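Tube-forming protein in Mycobacterial Envelpe, TiME (PDB 7CU9) probably forms a tube across the mycobacterial outer envelope that may serve as a secretion channel for protein transport. Local coordinates at residues B[38-43]-B[115-120]; B[48-53]-B[126-131]; B[151-156]-B[164-169]. One frame throughout, in Å; residues are numbered along the deposited sequence.

Contact 1 of 3, residues B[38-43]-B[115-120]; sequences AFSVDN and AMHLDN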
loop_
_atom_site.group_PDB
_atom_site.type_symbol
_atom_site.label_atom_id
_atom_site.label_comp_id
_atom_site.label_asym_id
_atom_site.label_seq_id
_atom_site.Cartn_x
_atom_site.Cartn_y
_atom_site.Cartn_z
ATOM N N ALA B 38 -18.546 -11.795 -13.888
ATOM C CA ALA B 38 -19.553 -11.714 -12.807
ATOM C C ALA B 38 -20.174 -10.312 -12.776
ATOM O O ALA B 38 -20.525 -9.838 -11.675
ATOM C CB ALA B 38 -18.910 -12.074 -11.493
ATOM N N PHE B 39 -20.328 -9.686 -13.942
ATOM C CA PHE B 39 -20.873 -8.309 -14.075
ATOM C C PHE B 39 -21.308 -8.035 -15.517
ATOM O O PHE B 39 -20.895 -8.752 -16.449
ATOM C CB PHE B 39 -19.807 -7.284 -13.677
ATOM C CG PHE B 39 -18.660 -7.218 -14.654
ATOM C CD1 PHE B 39 -18.707 -6.367 -15.746
ATOM C CD2 PHE B 39 -17.548 -8.033 -14.499
ATOM C CE1 PHE B 39 -17.671 -6.330 -16.666
ATOM C CE2 PHE B 39 -16.511 -7.989 -15.416
ATOM C CZ PHE B 39 -16.574 -7.142 -16.498
ATOM N N SER B 40 -22.099 -6.976 -15.692
ATOM C CA SER B 40 -22.288 -6.259 -16.974
ATOM C C SER B 40 -21.901 -4.793 -16.764
ATOM O O SER B 40 -21.948 -4.322 -15.614
ATOM C CB SER B 40 -23.698 -6.391 -17.485
ATOM O OG SER B 40 -24.606 -5.757 -16.601
ATOM N N VAL B 41 -21.499 -4.121 -17.836
ATOM C CA VAL B 41 -21.159 -2.671 -17.835
ATOM C C VAL B 41 -22.118 -1.971 -18.805
ATOM O O VAL B 41 -22.459 -2.573 -19.833
ATOM C CB VAL B 41 -19.674 -2.462 -18.184
ATOM C CG1 VAL B 41 -19.308 -2.982 -19.564
ATOM C CG2 VAL B 41 -19.266 -1.017 -18.034
ATOM N N ASP B 42 -22.554 -0.750 -18.486
ATOM C CA ASP B 42 -23.481 0.016 -19.361
ATOM C C ASP B 42 -22.775 0.350 -20.677
ATOM O O ASP B 42 -23.406 0.209 -21.742
ATOM C CB ASP B 42 -23.981 1.291 -18.684
ATOM C CG ASP B 42 -25.004 1.051 -17.590
ATOM O OD1 ASP B 42 -25.566 -0.064 -17.537
ATOM O OD2 ASP B 42 -25.235 1.988 -16.803
ATOM N N ASN B 43 -21.521 0.799 -20.608
ATOM C CA ASN B 43 -20.728 1.191 -21.800
ATOM C C ASN B 43 -19.885 -0.001 -22.244
ATOM O O ASN B 43 -18.910 -0.346 -21.580
ATOM C CB ASN B 43 -19.871 2.425 -21.526
ATOM C CG ASN B 43 -19.222 2.958 -22.784
ATOM O OD1 ASN B 43 -19.156 2.262 -23.795
ATOM N ND2 ASN B 43 -18.737 4.187 -22.732
ATOM N N ALA B 115 -21.483 2.429 -15.203
ATOM C CA ALA B 115 -22.030 1.590 -14.119
ATOM C C ALA B 115 -21.688 0.123 -14.389
ATOM O O ALA B 115 -21.810 -0.323 -15.546
ATOM C CB ALA B 115 -23.518 1.800 -13.991
ATOM N N MET B 116 -21.220 -0.555 -13.345
ATOM C CA MET B 116 -21.014 -2.027 -13.323
ATOM C C MET B 116 -22.161 -2.646 -12.522
ATOM O O MET B 116 -22.340 -2.255 -11.356
ATOM C CB MET B 116 -19.684 -2.420 -12.669
ATOM C CG MET B 116 -18.484 -2.267 -13.576
ATOM S SD MET B 116 -16.947 -2.812 -12.773
ATOM C CE MET B 116 -17.078 -4.592 -12.941
ATOM N N HIS B 117 -22.918 -3.546 -13.148
ATOM C CA HIS B 117 -24.012 -4.310 -12.495
ATOM C C HIS B 117 -23.457 -5.675 -12.092
ATOM O O HIS B 117 -23.164 -6.472 -12.999
ATOM C CB HIS B 117 -25.222 -4.402 -13.426
ATOM C CG HIS B 117 -25.641 -3.072 -13.947
ATOM N ND1 HIS B 117 -26.342 -2.168 -13.175
ATOM C CD2 HIS B 117 -25.432 -2.476 -15.139
ATOM C CE1 HIS B 117 -26.558 -1.075 -13.878
ATOM N NE2 HIS B 117 -26.013 -1.238 -15.085
ATOM N N LEU B 118 -23.288 -5.909 -10.789
ATOM C CA LEU B 118 -22.652 -7.136 -10.238
ATOM C C LEU B 118 -23.712 -8.232 -10.089
ATOM O O LEU B 118 -24.895 -7.891 -9.873
ATOM C CB LEU B 118 -21.986 -6.808 -8.898
ATOM C CG LEU B 118 -20.973 -5.662 -8.913
ATOM C CD1 LEU B 118 -20.262 -5.558 -7.574
ATOM C CD2 LEU B 118 -19.961 -5.827 -10.037
ATOM N N ASP B 119 -23.294 -9.495 -10.217
ATOM C CA ASP B 119 -24.172 -10.693 -10.115
ATOM C C ASP B 119 -24.877 -10.697 -8.752
ATOM O O ASP B 119 -26.021 -11.184 -8.693
ATOM C CB ASP B 119 -23.380 -11.987 -10.336
ATOM C CG ASP B 119 -22.966 -12.230 -11.779
ATOM O OD1 ASP B 119 -23.333 -11.413 -12.650
ATOM O OD2 ASP B 119 -22.282 -13.244 -12.025
ATOM N N ASN B 120 -24.230 -10.157 -7.712
ATOM C CA ASN B 120 -24.766 -10.079 -6.324
ATOM C C ASN B 120 -25.820 -8.965 -6.212
ATOM O O ASN B 120 -26.284 -8.726 -5.080
ATOM C CB ASN B 120 -23.644 -9.900 -5.294
ATOM C CG ASN B 120 -22.926 -8.569 -5.394
ATOM O OD1 ASN B 120 -23.358 -7.671 -6.115
ATOM N ND2 ASN B 120 -21.828 -8.427 -4.669
HETATM O O HOH W 1 -20.876 -10.236 -8.605
HETATM O O HOH W 2 -23.572 4.092 -16.705
#
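Ser40 and His117 face each other as the hydrogen-bonded pair of a short antiparallel junction between strands 39-41 and 113-118. Ser40 N donates a hydrogen bond to His117 O at 2.9 Å, and His117 N donates one back to Ser40 O at 2.8 Å. The exchange is extended at both ends, by Asp119 N to Ala38 O and by Asp42 N to Ala115 O. Phe39 N is the exception, a backbone donor buried here without a partner.

On the side of the sheet carrying Ser40 and His117, the imidazole reaches diagonally across to the carboxylate of Asp42, the two side chains crossing at about a right angle. His117 NE2 donates to Asp42 OD1 at 2.8 Å; the oxygen lies in the ring plane and is met from its syn side, but 35° out of the carboxylate plane, the two planes being 46° apart. The second oxygen, Asp42 OD2, accepts from a water at 2.7 Å, and that water accepts in turn from Ala115 N, so both carboxylate oxygens are engaged. The nearby carboxylate would probably stabilise a protonated imidazole.

The other side is apolar. A bend at chi3 (79°) brings the methyl of Met116 over one face of the Phe39 ring, with CE 3.7 Å from the ring centroid in a CH-pi contact, while Leu118 CD2 packs on Phe39 CB. Ala50 of helix 47-50 touches both Phe39 and Met116, which places this side against the helix. Polar pairing outside and apolar packing beneath a helix characterise this edge of an antiparallel sheet, where 39-41 is the outermost strand within the chain.

Contact 2 of 3, residues B[48-53]-B[126-131]; sequences NWADIG and WTFTGG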
loop_
_atom_site.group_PDB
_atom_site.type_symbol
_atom_site.label_atom_id
_atom_site.label_comp_id
_atom_site.label_asym_id
_atom_site.label_seq_id
_atom_site.Cartn_x
_atom_site.Cartn_y
_atom_site.Cartn_z
ATOM N N ASN B 48 -13.723 -4.976 -21.166
ATOM C CA ASN B 48 -12.455 -5.731 -20.997
ATOM C C ASN B 48 -11.440 -4.922 -20.183
ATOM O O ASN B 48 -10.314 -5.399 -20.025
ATOM C CB ASN B 48 -11.921 -6.223 -22.338
ATOM C CG ASN B 48 -12.849 -7.228 -22.982
ATOM O OD1 ASN B 48 -13.843 -7.643 -22.382
ATOM N ND2 ASN B 48 -12.533 -7.616 -24.204
ATOM N N TRP B 49 -11.842 -3.772 -19.631
ATOM C CA TRP B 49 -11.077 -3.042 -18.587
ATOM C C TRP B 49 -11.748 -3.211 -17.217
ATOM O O TRP B 49 -11.078 -2.979 -16.200
ATOM C CB TRP B 49 -10.948 -1.559 -18.957
ATOM C CG TRP B 49 -9.788 -1.221 -19.844
ATOM C CD1 TRP B 49 -8.992 -2.070 -20.564
ATOM C CD2 TRP B 49 -9.292 0.104 -20.102
ATOM N NE1 TRP B 49 -8.038 -1.364 -21.248
ATOM C CE2 TRP B 49 -8.198 -0.025 -20.983
ATOM C CE3 TRP B 49 -9.663 1.380 -19.659
ATOM C CZ2 TRP B 49 -7.474 1.081 -21.426
ATOM C CZ3 TRP B 49 -8.944 2.470 -20.096
ATOM C CH2 TRP B 49 -7.866 2.319 -20.967
ATOM N N ALA B 50 -13.032 -3.574 -17.175
ATOM C CA ALA B 50 -13.841 -3.576 -15.932
ATOM C C ALA B 50 -13.376 -4.678 -14.970
ATOM O O ALA B 50 -13.564 -4.535 -13.754
ATOM C CB ALA B 50 -15.306 -3.705 -16.278
ATOM N N ASP B 51 -12.777 -5.747 -15.489
ATOM C CA ASP B 51 -12.159 -6.805 -14.652
ATOM C C ASP B 51 -11.205 -7.603 -15.536
ATOM O O ASP B 51 -11.123 -7.319 -16.739
ATOM C CB ASP B 51 -13.221 -7.704 -14.008
ATOM C CG ASP B 51 -12.782 -8.407 -12.732
ATOM O OD1 ASP B 51 -11.582 -8.347 -12.391
ATOM O OD2 ASP B 51 -13.662 -8.984 -12.071
ATOM N N ILE B 52 -10.505 -8.552 -14.931
ATOM C CA ILE B 52 -9.527 -9.448 -15.608
ATOM C C ILE B 52 -10.025 -10.897 -15.534
ATOM O O ILE B 52 -10.987 -11.182 -14.794
ATOM C CB ILE B 52 -8.128 -9.274 -14.985
ATOM C CG1 ILE B 52 -8.098 -9.661 -13.502
ATOM C CG2 ILE B 52 -7.639 -7.847 -15.192
ATOM C CD1 ILE B 52 -6.706 -9.809 -12.952
ATOM N N GLY B 53 -9.388 -11.783 -16.300
ATOM C CA GLY B 53 -9.749 -13.212 -16.373
ATOM C C GLY B 53 -11.085 -13.440 -17.058
ATOM O O GLY B 53 -11.790 -14.383 -16.654
ATOM N N TRP B 126 -17.640 3.321 -11.942
ATOM C CA TRP B 126 -16.166 3.353 -12.100
ATOM C C TRP B 126 -15.786 4.330 -13.207
ATOM O O TRP B 126 -16.468 4.350 -14.247
ATOM C CB TRP B 126 -15.621 1.953 -12.392
ATOM C CG TRP B 126 -15.738 1.012 -11.236
ATOM C CD1 TRP B 126 -16.786 0.185 -10.959
ATOM C CD2 TRP B 126 -14.771 0.802 -10.191
ATOM N NE1 TRP B 126 -16.533 -0.533 -9.822
ATOM C CE2 TRP B 126 -15.307 -0.176 -9.327
ATOM C CE3 TRP B 126 -13.507 1.328 -9.907
ATOM C CZ2 TRP B 126 -14.619 -0.632 -8.203
ATOM C CZ3 TRP B 126 -12.832 0.884 -8.792
ATOM C CH2 TRP B 126 -13.381 -0.085 -7.954
ATOM N N THR B 127 -14.710 5.080 -12.974
ATOM C CA THR B 127 -14.079 6.000 -13.950
ATOM C C THR B 127 -12.779 5.365 -14.442
ATOM O O THR B 127 -11.903 5.058 -13.600
ATOM C CB THR B 127 -13.824 7.374 -13.328
ATOM O OG1 THR B 127 -15.104 7.869 -12.928
ATOM C CG2 THR B 127 -13.148 8.326 -14.286
ATOM N N PHE B 128 -12.655 5.198 -15.754
ATOM C CA PHE B 128 -11.521 4.499 -16.400
ATOM C C PHE B 128 -10.526 5.507 -16.965
ATOM O O PHE B 128 -10.940 6.489 -17.609
ATOM C CB PHE B 128 -12.045 3.572 -17.493
ATOM C CG PHE B 128 -12.838 2.418 -16.948
ATOM C CD1 PHE B 128 -14.195 2.539 -16.698
ATOM C CD2 PHE B 128 -12.219 1.216 -16.650
ATOM C CE1 PHE B 128 -14.915 1.479 -16.170
ATOM C CE2 PHE B 128 -12.942 0.158 -16.124
ATOM C CZ PHE B 128 -14.286 0.288 -15.885
ATOM N N THR B 129 -9.238 5.243 -16.753
ATOM C CA THR B 129 -8.122 6.012 -17.348
ATOM C C THR B 129 -7.046 5.034 -17.814
ATOM O O THR B 129 -6.913 3.952 -17.214
ATOM C CB THR B 129 -7.582 7.050 -16.359
ATOM O OG1 THR B 129 -7.094 6.361 -15.211
ATOM C CG2 THR B 129 -8.628 8.057 -15.938
ATOM N N GLY B 130 -6.300 5.407 -18.847
ATOM C CA GLY B 130 -5.172 4.593 -19.327
ATOM C C GLY B 130 -4.656 5.104 -20.651
ATOM O O GLY B 130 -5.484 5.534 -21.482
ATOM N N GLY B 131 -3.336 5.064 -20.829
ATOM C CA GLY B 131 -2.672 5.431 -22.089
ATOM C C GLY B 131 -2.895 4.349 -23.138
ATOM O O GLY B 131 -3.472 3.301 -22.847
#
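Trp49 and Phe128 pack side against side where the short helix 47-50 lies on the antiparallel sheet of the PknH-like extracellular domain, a helix-on-sheet contact between the helix and strand 123-129. The two side chains run past one another head to tail, each with its CG anti to its own carbonyl carbon (chi1 -86° for Trp49, -68° for Phe128). With the side chains passing in this way, the base of each meets the ring of the other: Trp49 CB lies 3.8 Å from Phe128 CD2, and Phe128 CB comes in at the edge of the indole, in its plane, 3.9 Å from Trp49 CE3.

This is the tight, buried part. The edge of the Phe128 ring also abuts the helix backbone, with CE2 3.6 Å from Trp49 O, and its far end reaches Ala50, whose CB is 4.1 Å from Phe128 CZ. Trp49 O is not left without a polar partner, because it accepts from Trp140 NE1, and the Trp140 ring stacks on that of Trp49. Phe128 also touches Cys109, which forms a disulfide with Cys46 just before the helix, so a covalent link lies close to the packed rings.

Towards the end of the strand the contact thins out and approaches solvent. Exposed Thr129 turns its side chain away from the helix at CB and contributes mainly backbone: Thr129 O sits 3.8 Å from Trp49 CZ3. Gly130 follows, with no side chain between its main chain and the six-membered ring, and the last touch is a slight one, Trp49 CH2 to Gly130 CA at 3.9 Å.

Contact 3 of 3, residues B[151-156]-B[164-169]; sequences CFNTTR and QAKVCQ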
loop_
_atom_site.group_PDB
_atom_site.type_symbol
_atom_site.label_atom_id
_atom_site.label_comp_id
_atom_site.label_asym_id
_atom_site.label_seq_id
_atom_site.Cartn_x
_atom_site.Cartn_y
_atom_site.Cartn_z
ATOM N N CYS B 151 -8.233 0.719 -8.759
ATOM C CA CYS B 151 -7.712 -0.598 -9.185
ATOM C C CYS B 151 -6.701 -0.352 -10.299
ATOM O O CYS B 151 -7.104 0.171 -11.345
ATOM C CB CYS B 151 -8.830 -1.510 -9.663
ATOM S SG CYS B 151 -10.045 -1.884 -8.372
ATOM N N PHE B 152 -5.440 -0.690 -10.053
ATOM C CA PHE B 152 -4.350 -0.646 -11.054
ATOM C C PHE B 152 -4.261 -2.018 -11.718
ATOM O O PHE B 152 -4.131 -3.040 -11.021
ATOM C CB PHE B 152 -3.034 -0.226 -10.402
ATOM C CG PHE B 152 -2.943 1.257 -10.163
ATOM C CD1 PHE B 152 -3.698 1.861 -9.170
ATOM C CD2 PHE B 152 -2.131 2.052 -10.953
ATOM C CE1 PHE B 152 -3.629 3.231 -8.962
ATOM C CE2 PHE B 152 -2.061 3.421 -10.743
ATOM C CZ PHE B 152 -2.814 4.006 -9.751
ATOM N N ASN B 153 -4.362 -2.022 -13.041
ATOM C CA ASN B 153 -4.436 -3.256 -13.860
ATOM C C ASN B 153 -3.223 -3.305 -14.780
ATOM O O ASN B 153 -2.834 -2.250 -15.307
ATOM C CB ASN B 153 -5.705 -3.296 -14.704
ATOM C CG ASN B 153 -6.975 -3.316 -13.883
ATOM O OD1 ASN B 153 -7.610 -4.356 -13.751
ATOM N ND2 ASN B 153 -7.358 -2.171 -13.343
ATOM N N THR B 154 -2.671 -4.496 -14.989
ATOM C CA THR B 154 -1.633 -4.730 -16.021
ATOM C C THR B 154 -1.976 -6.019 -16.766
ATOM O O THR B 154 -2.373 -7.012 -16.119
ATOM C CB THR B 154 -0.221 -4.711 -15.429
ATOM O OG1 THR B 154 0.682 -4.666 -16.537
ATOM C CG2 THR B 154 0.086 -5.898 -14.546
ATOM N N THR B 155 -1.878 -5.962 -18.089
ATOM C CA THR B 155 -2.071 -7.109 -19.003
ATOM C C THR B 155 -0.769 -7.294 -19.768
ATOM O O THR B 155 -0.297 -6.318 -20.378
ATOM C CB THR B 155 -3.247 -6.867 -19.952
ATOM O OG1 THR B 155 -4.411 -6.773 -19.134
ATOM C CG2 THR B 155 -3.398 -7.958 -20.989
ATOM N N ARG B 156 -0.201 -8.491 -19.731
ATOM C CA ARG B 156 1.129 -8.718 -20.331
ATOM C C ARG B 156 1.098 -9.990 -21.153
ATOM O O ARG B 156 0.650 -11.028 -20.652
ATOM C CB ARG B 156 2.188 -8.752 -19.239
ATOM C CG ARG B 156 2.179 -7.466 -18.435
ATOM C CD ARG B 156 3.288 -7.461 -17.441
ATOM N NE ARG B 156 3.186 -6.269 -16.627
ATOM C CZ ARG B 156 4.120 -5.893 -15.776
ATOM N NH1 ARG B 156 5.202 -6.640 -15.624
ATOM N NH2 ARG B 156 3.957 -4.790 -15.069
ATOM N N GLN B 164 -2.709 -11.345 -16.419
ATOM C CA GLN B 164 -3.350 -10.102 -15.952
ATOM C C GLN B 164 -3.233 -10.070 -14.437
ATOM O O GLN B 164 -3.330 -11.128 -13.796
ATOM C CB GLN B 164 -4.806 -10.038 -16.403
ATOM C CG GLN B 164 -4.975 -9.984 -17.913
ATOM C CD GLN B 164 -6.424 -9.746 -18.250
ATOM O OE1 GLN B 164 -7.280 -10.582 -17.973
ATOM N NE2 GLN B 164 -6.717 -8.583 -18.812
ATOM N N ALA B 165 -3.030 -8.880 -13.894
ATOM C CA ALA B 165 -3.056 -8.655 -12.438
ATOM C C ALA B 165 -3.751 -7.330 -12.166
ATOM O O ALA B 165 -3.687 -6.418 -13.005
ATOM C CB ALA B 165 -1.665 -8.692 -11.874
ATOM N N LYS B 166 -4.412 -7.264 -11.017
ATOM C CA LYS B 166 -5.205 -6.101 -10.578
ATOM C C LYS B 166 -4.959 -5.934 -9.082
ATOM O O LYS B 166 -5.104 -6.925 -8.351
ATOM C CB LYS B 166 -6.678 -6.345 -10.906
ATOM C CG LYS B 166 -7.658 -5.300 -10.402
ATOM C CD LYS B 166 -9.095 -5.685 -10.662
ATOM C CE LYS B 166 -9.627 -6.680 -9.650
ATOM N NZ LYS B 166 -11.046 -7.017 -9.898
ATOM N N VAL B 167 -4.569 -4.734 -8.664
ATOM C CA VAL B 167 -4.422 -4.378 -7.226
ATOM C C VAL B 167 -5.355 -3.204 -6.946
ATOM O O VAL B 167 -5.181 -2.153 -7.583
ATOM C CB VAL B 167 -2.964 -4.063 -6.857
ATOM C CG1 VAL B 167 -2.865 -3.535 -5.435
ATOM C CG2 VAL B 167 -2.069 -5.282 -7.043
ATOM N N CYS B 168 -6.319 -3.417 -6.048
ATOM C CA CYS B 168 -7.359 -2.436 -5.662
ATOM C C CYS B 168 -7.084 -1.982 -4.229
ATOM O O CYS B 168 -6.835 -2.837 -3.362
ATOM C CB CYS B 168 -8.754 -3.036 -5.734
ATOM S SG CYS B 168 -9.246 -3.586 -7.390
ATOM N N GLN B 169 -7.119 -0.675 -4.001
ATOM C CA GLN B 169 -6.805 -0.065 -2.691
ATOM C C GLN B 169 -6.988 1.443 -2.804
ATOM O O GLN B 169 -7.066 1.963 -3.924
ATOM C CB GLN B 169 -5.368 -0.373 -2.263
ATOM C CG GLN B 169 -4.328 -0.115 -3.348
ATOM C CD GLN B 169 -2.917 -0.228 -2.824
ATOM O OE1 GLN B 169 -2.359 -1.315 -2.714
ATOM N NE2 GLN B 169 -2.323 0.907 -2.495
#
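The beta hairpin of strands 150-158 and 161-169 is held together here by a disulfide across a non-hydrogen-bonded pair, deep in the antiparallel sheet. Cys151 SG and Cys168 SG are joined at 2.1 Å with a chi3 of 111°. Both sulfurs stand anti to their own carbonyl carbons (each chi1 -62°), and the two CA atoms are only 4.0 Å apart.

Beyond the disulfide, two hydrogen-bonded pairs alternate with non-hydrogen-bonded ones. Phe152 and Val167 exchange two bonds, and Thr154 and Ala165 do the same, Thr154 N meeting Ala165 O at 2.9 Å. Ala165 and Thr154 face helix 174-185.

On the side of the disulfide, Thr155 and Gln164 extend alongside each other in a common direction. Gln164 NE2 donates to Thr155 OG1 at 2.9 Å in a nearly straight bond (170°), with the hydroxyl oxygen in the amide plane, while Gln164 OE1 probably accepts from Gly53 N; both ends of the amide are thus used, which should restrain its rotation. Asn153 and Lys166 are likewise neighbours, the amide oxygen Asn153 OD1 lying 3.5 Å from Lys166 CG. The lysine carries its ammonium past this contact to a salt bridge with Asp51.

Covalent, backbone and side-chain links thus hold the two strands in one register. The buried lysine would probably keep its positive charge beside Asp51, and the disulfide, suited to an oxidising setting such as the cell envelope, should keep this end of the hairpin from fraying.

All three contacts involve one antiparallel sheet; helix 47-50 takes part in contact 2 and packs on contact 1. Contacts 1 and 2 interleave along the chain, since strand 39-41 precedes helix 47-50 and strand 113-118 precedes 123-129; contact 3 follows as a local hairpin. Contacts 1 and 2 lie about 13 Å apart between centres and touch, also through Met116 against Trp126. Contact 3 lies about 9 Å from contact 2, between centres, and joins it through Asp51 with Lys166 and Gly53 with Gln164. Contacts 1 and 3 are about 18 Å apart, between centres, without touching. Segment 48-53 therefore bridges the sheet's edge and its interior, consistent with a single compact domain.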